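Local coordinates for mortality factor 4-like protein 1 (Homo sapiens, PDB 2F5K) that binds methylated histone H3 through its chromo domain and probably takes part in gene regulation, at residues K76-D79 and T80-Q83. Residues are numbered along the deposited sequence; the frame is centred on the assembly and turned at random.
Sequences KYVD and TNLQ
N81, on the first turn of helix 79-98, reaches back across the turn to K76, where its ND2 donates a nearly straight hydrogen bond (168°) to K76 O at 2.9 Å. The acceptor lies in the plane of the N81 amide, and with CG set beside the backbone N (chi1 -62°), ND2 comes within bonding distance of that oxygen. K76 O also receives a weak bond from V78 N at 3.0 Å, closing the inverse gamma turn centred on Y77. Without the amide, as with an alanine here, the K76 carbonyl would probably lose its side-chain donor and the turn could shift against the helix. Main-chain bonds start the helix: L82 N to V78 O at 2.8 Å and Q83 N to D79 O at 2.9 Å. The apolar contact is between L82 and the Y77 ring, which meet obliquely, CD2 coming to 3.9 Å from CZ and CD1 to 4.0 Å from CE2. V78 lies side by side with N81, its CG2 3.8 Å from the amide ND2. Y77 and N81 both also touch L30 of strand 28-32. The arrangement is a strand-to-helix junction with V78 as N-cap residue, joining the last strand of the chromo domain's beta barrel to its C-terminal helix.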
loop_
_atom_site.group_PDB
_atom_site.type_symbol
_atom_site.label_atom_id
_atom_site.label_comp_id
_atom_site.label_asym_id
_atom_site.label_seq_id
_atom_site.Cartn_x
_atom_site.Cartn_y
_atom_site.Cartn_z
ATOM N N LYS A 76 -5.206 0.316 -5.998
ATOM C CA LYS A 76 -6.028 -0.795 -6.402
ATOM C C LYS A 76 -5.151 -1.937 -6.924
ATOM O O LYS A 76 -4.116 -1.705 -7.538
ATOM C CB LYS A 76 -6.979 -0.303 -7.479
ATOM C CG LYS A 76 -8.409 -0.627 -7.202
ATOM C CD LYS A 76 -8.987 0.213 -6.089
ATOM C CE LYS A 76 -10.349 -0.299 -5.691
ATOM N NZ LYS A 76 -10.797 0.394 -4.467
ATOM N N TYR A 77 -5.555 -3.173 -6.652
ATOM C CA TYR A 77 -4.778 -4.328 -7.074
ATOM C C TYR A 77 -5.157 -4.670 -8.510
ATOM O O TYR A 77 -5.985 -5.529 -8.733
ATOM C CB TYR A 77 -5.048 -5.528 -6.140
ATOM C CG TYR A 77 -3.993 -6.629 -6.235
ATOM C CD1 TYR A 77 -2.892 -6.634 -5.397
ATOM C CD2 TYR A 77 -4.106 -7.649 -7.176
ATOM C CE1 TYR A 77 -1.935 -7.632 -5.487
ATOM C CE2 TYR A 77 -3.153 -8.658 -7.279
ATOM C CZ TYR A 77 -2.074 -8.636 -6.446
ATOM O OH TYR A 77 -1.114 -9.618 -6.567
ATOM N N VAL A 78 -4.541 -3.989 -9.469
ATOM C CA VAL A 78 -4.829 -4.179 -10.879
ATOM C C VAL A 78 -3.573 -4.144 -11.718
ATOM O O VAL A 78 -2.502 -3.664 -11.262
ATOM C CB VAL A 78 -5.830 -3.102 -11.425
ATOM C CG1 VAL A 78 -7.205 -3.289 -10.838
ATOM C CG2 VAL A 78 -5.335 -1.720 -11.159
ATOM N N ASP A 79 -3.700 -4.648 -12.959
ATOM C CA ASP A 79 -2.547 -4.733 -13.869
ATOM C C ASP A 79 -1.683 -3.474 -13.933
ATOM O O ASP A 79 -0.466 -3.554 -13.857
ATOM C CB ASP A 79 -2.947 -5.184 -15.293
ATOM C CG ASP A 79 -3.231 -6.695 -15.370
ATOM O OD1 ASP A 79 -2.752 -7.437 -14.474
ATOM O OD2 ASP A 79 -3.931 -7.230 -16.274
ATOM N N THR A 80 -2.303 -2.322 -14.123
ATOM C CA THR A 80 -1.562 -1.058 -14.172
ATOM C C THR A 80 -0.692 -0.861 -12.914
ATOM O O THR A 80 0.457 -0.446 -13.006
ATOM C CB THR A 80 -2.534 0.141 -14.265
ATOM O OG1 THR A 80 -3.074 0.214 -15.578
ATOM C CG2 THR A 80 -1.747 1.480 -14.197
ATOM N N ASN A 81 -1.267 -1.085 -11.741
ATOM C CA ASN A 81 -0.491 -0.930 -10.509
ATOM C C ASN A 81 0.536 -2.037 -10.264
ATOM O O ASN A 81 1.618 -1.763 -9.746
ATOM C CB ASN A 81 -1.385 -0.662 -9.324
ATOM C CG ASN A 81 -2.143 0.621 -9.493
ATOM O OD1 ASN A 81 -1.623 1.552 -10.090
ATOM N ND2 ASN A 81 -3.379 0.677 -8.995
ATOM N N LEU A 82 0.232 -3.262 -10.703
ATOM C CA LEU A 82 1.220 -4.353 -10.628
ATOM C C LEU A 82 2.427 -4.021 -11.506
ATOM O O LEU A 82 3.550 -4.281 -11.123
ATOM C CB LEU A 82 0.605 -5.707 -11.020
ATOM C CG LEU A 82 -0.322 -6.237 -9.951
ATOM C CD1 LEU A 82 -1.299 -7.293 -10.503
ATOM C CD2 LEU A 82 0.499 -6.774 -8.746
ATOM N N GLN A 83 2.190 -3.442 -12.685
ATOM C CA GLN A 83 3.274 -3.014 -13.555
ATOM C C GLN A 83 4.090 -1.918 -12.868
ATOM O O GLN A 83 5.295 -1.851 -13.011
ATOM C CB GLN A 83 2.692 -2.424 -14.842
ATOM C CG GLN A 83 3.722 -1.999 -15.819
ATOM C CD GLN A 83 4.700 -3.126 -16.134
ATOM O OE1 GLN A 83 4.348 -4.330 -16.021
ATOM N NE2 GLN A 83 5.931 -2.752 -16.536
#